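Local atomic coordinates of peptidoglycan glycosyltransferase (Atopobium parvulum, PDB entry 4OVD), a protein that belongs to the penicillin-binding proteins and pairs a dimerisation domain with a transpeptidase-family domain. Residues I304-N309 against S458-A463; A244-S249 against G494-E499. All coordinates share one frame; numbering follows the deposited sequence.

Contact 1: residues I304-N309 against S458-A463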
# COMPACT_ATOMS: atom_id res chain seq x y z
N ILE A 304 -6.72 -6.46 16.51
CA ILE A 304 -7.61 -7.57 16.75
C ILE A 304 -7.81 -7.88 18.23
O ILE A 304 -8.94 -8.10 18.64
CB ILE A 304 -7.10 -8.81 15.99
CG1 ILE A 304 -7.22 -8.60 14.50
CG2 ILE A 304 -7.91 -10.04 16.36
CD1 ILE A 304 -6.44 -9.68 13.72
N GLY A 305 -6.72 -7.89 19.01
CA GLY A 305 -6.78 -8.14 20.40
C GLY A 305 -7.54 -7.06 21.14
O GLY A 305 -8.46 -7.32 21.94
N VAL A 306 -7.22 -5.85 20.81
CA VAL A 306 -7.83 -4.72 21.47
C VAL A 306 -9.30 -4.67 21.11
O VAL A 306 -10.17 -4.50 21.95
CB VAL A 306 -7.13 -3.42 21.04
CG1 VAL A 306 -7.96 -2.21 21.51
CG2 VAL A 306 -5.72 -3.35 21.61
N ASP A 307 -9.60 -4.86 19.83
CA ASP A 307 -10.99 -4.78 19.43
C ASP A 307 -11.75 -5.91 20.04
O ASP A 307 -12.94 -5.83 20.16
CB ASP A 307 -11.17 -4.79 17.92
CG ASP A 307 -12.51 -4.11 17.53
OD1 ASP A 307 -12.77 -2.91 17.94
OD2 ASP A 307 -13.28 -4.78 16.83
N ASN A 308 -11.10 -7.02 20.36
CA ASN A 308 -11.83 -8.11 21.03
C ASN A 308 -11.80 -7.95 22.57
O ASN A 308 -12.24 -8.82 23.30
CB ASN A 308 -11.24 -9.44 20.63
CG ASN A 308 -11.85 -9.97 19.34
OD1 ASN A 308 -12.89 -10.54 19.37
ND2 ASN A 308 -11.17 -9.83 18.24
N ASN A 309 -11.20 -6.86 23.06
CA ASN A 309 -11.16 -6.54 24.50
C ASN A 309 -10.37 -7.58 25.30
O ASN A 309 -10.73 -7.96 26.41
CB ASN A 309 -12.57 -6.36 25.08
CG ASN A 309 -13.40 -5.22 24.41
OD1 ASN A 309 -14.56 -5.38 24.14
ND2 ASN A 309 -12.78 -4.11 24.12
N SER A 458 -14.05 2.84 16.74
CA SER A 458 -13.24 4.04 16.75
C SER A 458 -12.37 4.06 17.99
O SER A 458 -11.30 4.67 17.97
CB SER A 458 -14.10 5.33 16.70
OG SER A 458 -15.08 5.28 17.69
N SER A 459 -12.85 3.46 19.08
CA SER A 459 -12.03 3.41 20.28
C SER A 459 -10.78 2.57 20.04
O SER A 459 -9.69 2.94 20.47
CB SER A 459 -12.79 2.90 21.48
OG SER A 459 -13.34 1.62 21.25
N THR A 460 -10.93 1.39 19.45
CA THR A 460 -9.77 0.56 19.12
C THR A 460 -8.82 1.32 18.21
O THR A 460 -7.64 1.28 18.46
CB THR A 460 -10.25 -0.73 18.46
OG1 THR A 460 -11.12 -1.40 19.39
CG2 THR A 460 -9.11 -1.58 18.06
N ALA A 461 -9.34 1.98 17.15
CA ALA A 461 -8.56 2.78 16.24
C ALA A 461 -7.76 3.82 16.98
O ALA A 461 -6.59 3.98 16.71
CB ALA A 461 -9.40 3.42 15.18
N SER A 462 -8.38 4.50 17.93
CA SER A 462 -7.69 5.47 18.74
C SER A 462 -6.59 4.87 19.61
O SER A 462 -5.57 5.48 19.77
CB SER A 462 -8.70 6.18 19.68
OG SER A 462 -9.61 6.89 18.90
N ALA A 463 -6.81 3.71 20.22
CA ALA A 463 -5.79 3.10 21.05
C ALA A 463 -4.61 2.68 20.13
O ALA A 463 -3.48 2.89 20.47
CB ALA A 463 -6.35 1.88 21.78

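Contact 2: residues A244-S249 against G494-E499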
# COMPACT_ATOMS: atom_id res chain seq x y z
N ALA A 244 18.74 -1.01 -2.48
CA ALA A 244 17.61 -1.91 -2.48
C ALA A 244 17.80 -2.60 -3.80
O ALA A 244 17.58 -1.99 -4.82
CB ALA A 244 16.30 -1.15 -2.46
N LYS A 245 18.27 -3.84 -3.77
CA LYS A 245 18.56 -4.57 -5.01
C LYS A 245 17.33 -4.94 -5.81
O LYS A 245 17.40 -5.13 -7.01
CB LYS A 245 19.42 -5.79 -4.70
CG LYS A 245 20.78 -5.44 -4.17
CD LYS A 245 21.48 -4.41 -5.05
CE LYS A 245 22.95 -4.31 -4.68
NZ LYS A 245 23.13 -4.08 -3.22
N GLN A 246 16.17 -5.00 -5.19
CA GLN A 246 15.00 -5.28 -5.96
C GLN A 246 14.03 -4.14 -5.91
O GLN A 246 12.84 -4.38 -5.83
CB GLN A 246 14.37 -6.57 -5.51
CG GLN A 246 15.42 -7.67 -5.43
CD GLN A 246 14.83 -9.06 -5.50
OE1 GLN A 246 13.77 -9.26 -6.10
NE2 GLN A 246 15.53 -10.04 -4.92
N GLY A 247 14.54 -2.91 -5.89
CA GLY A 247 13.67 -1.71 -5.95
C GLY A 247 12.81 -1.41 -4.72
O GLY A 247 13.25 -1.55 -3.61
N GLY A 248 11.58 -0.96 -4.92
CA GLY A 248 10.67 -0.64 -3.81
C GLY A 248 9.45 0.06 -4.31
O GLY A 248 9.20 0.10 -5.51
N SER A 249 8.70 0.63 -3.39
CA SER A 249 7.43 1.27 -3.71
C SER A 249 7.18 2.41 -2.80
O SER A 249 7.71 2.42 -1.69
CB SER A 249 6.27 0.31 -3.45
OG SER A 249 6.33 -0.78 -4.38
N GLY A 494 10.29 -7.12 6.39
CA GLY A 494 9.61 -8.20 5.73
C GLY A 494 10.56 -9.02 4.84
O GLY A 494 11.77 -8.89 4.93
N GLN A 495 10.03 -9.95 4.06
CA GLN A 495 10.91 -10.74 3.23
C GLN A 495 10.39 -10.99 1.85
O GLN A 495 9.18 -11.06 1.58
CB GLN A 495 11.08 -12.11 3.83
CG GLN A 495 11.64 -12.23 5.22
CD GLN A 495 13.13 -12.25 5.26
OE1 GLN A 495 13.83 -12.57 4.27
NE2 GLN A 495 13.64 -11.90 6.40
N GLN A 496 11.33 -11.17 0.94
CA GLN A 496 11.01 -11.59 -0.39
C GLN A 496 10.58 -13.07 -0.36
O GLN A 496 11.00 -13.87 0.48
CB GLN A 496 12.21 -11.42 -1.30
CG GLN A 496 12.45 -9.94 -1.48
CD GLN A 496 13.16 -9.64 -2.75
OE1 GLN A 496 14.20 -10.25 -3.07
NE2 GLN A 496 12.57 -8.72 -3.52
N VAL A 497 9.74 -13.44 -1.28
CA VAL A 497 9.24 -14.83 -1.32
C VAL A 497 9.17 -15.36 -2.72
O VAL A 497 9.28 -14.59 -3.66
CB VAL A 497 7.80 -14.89 -0.73
CG1 VAL A 497 7.79 -14.32 0.69
CG2 VAL A 497 6.78 -14.18 -1.60
N VAL A 498 9.02 -16.68 -2.86
CA VAL A 498 8.81 -17.30 -4.14
C VAL A 498 7.39 -16.85 -4.48
O VAL A 498 6.44 -17.16 -3.72
CB VAL A 498 8.89 -18.81 -4.02
CG1 VAL A 498 8.50 -19.48 -5.32
CG2 VAL A 498 10.29 -19.19 -3.54
N GLU A 499 7.23 -16.14 -5.59
CA GLU A 499 5.96 -15.51 -5.93
C GLU A 499 4.72 -16.41 -5.99
O GLU A 499 3.68 -16.04 -5.48
CB GLU A 499 6.09 -14.67 -7.20
CG GLU A 499 6.33 -15.43 -8.48
CD GLU A 499 6.44 -14.51 -9.69
OE1 GLU A 499 5.54 -13.65 -9.88
OE2 GLU A 499 7.43 -14.68 -10.46

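Contact 1: residues I304-N309 against S458-A463
D307 and T460 meet across two helices through a single short hydrogen bond: T460 OG1 donates to D307 OD1 over 2.7 Å, reaching the anti lone pair, which faces away from the other carboxylate oxygen. The two side chains cross at about a right angle. D307 leaves its helix beside the partner, not at it; with CG anti to the backbone N (chi1 -156°), its OD1 comes nearer T460. D307 OD1 thus accepts from both T460 OG1 and the backbone N of S457, the residue just before helix 458-474; T460 OG1 is also bonded to S457 OG. With OG1 of T460 turned to the aspartate, its methyl takes the place anti to the backbone N and packs on V306: V306 CG1 lies 3.7 Å from T460 CG2, the two side chains sliding past each other in opposite directions. V306 CG1 also approaches A463 CB, at 4.4 Å, a looser apolar touch one turn further on. Behind the interface, N308 ND2 reaches back to I304 O at 2.9 Å and 163°, while N308 N meets that oxygen from the opposite face; N309, with positive phi, closes the helix in a Schellman motif. The C-terminal end of helix 298-307 thus rests against the first turns of helix 458-474, with I304 packed on helix 366-375 and V306 also touching F311.

Contact 2: residues A244-S249 against G494-E499
Q246 and Q496 reach toward each other from backbones that stay well apart, their CA atoms 9.3 Å from one another. Q246 occupies the third position of a type I turn, A244 to G247, closed by a weak bond of 3.4 Å from G247 N to A244 O; G247, with positive phi, then leads into strand 248-253. Q496 lies near the C-terminal end of strand 487-495, and its O accepts a hydrogen bond from S508 OG. Side chains alone bridge the gap. In each glutamine CG stands anti to the carbonyl carbon (chi1 -50° in Q246, -69° in Q496), and an extended chain beyond it carries the amide toward its partner; both side chains touch N532. As modelled, Q496 NE2 donates weakly to Q246 OE1 at 2.9 Å, but the amide ends approach too closely, so the bond and their rotation are doubtful. In the same model Q496 NE2 comes alongside the aliphatic part of its partner, 3.4 Å from Q246 CB. Q246 NE2 makes a weak hydrogen bond to D533 OD2. Strands 248-253 and 487-495 belong to the five-stranded antiparallel sheet of the penicillin-binding fold, separated by strands 525-532 and 510-518; the glutamine pair bridges the chain ends on the surface, touching N532 at the end of strand 525-532.

Overall arrangement
Contact 1 and contact 2 lie in separate regions of the molecule, their centres 31 Å apart and their nearest atoms about 18 Å apart. Along the chain contact 1 is nested inside the long loop that contact 2 closes, and strand 487-495 is the next regular element after helix 458-474. Both border elements that carry family sequence motifs. Contact 1 is at the far end of helix 298-307, which starts at the lysine of a Ser-x-x-Lys sequence, whereas strand 487-495 bears a Lys-Thr-Gly sequence shortly before contact 2. In relatives these motifs line the active-site cleft, so contact 2, following closely on the Lys-Thr-Gly, probably lies nearer the cleft.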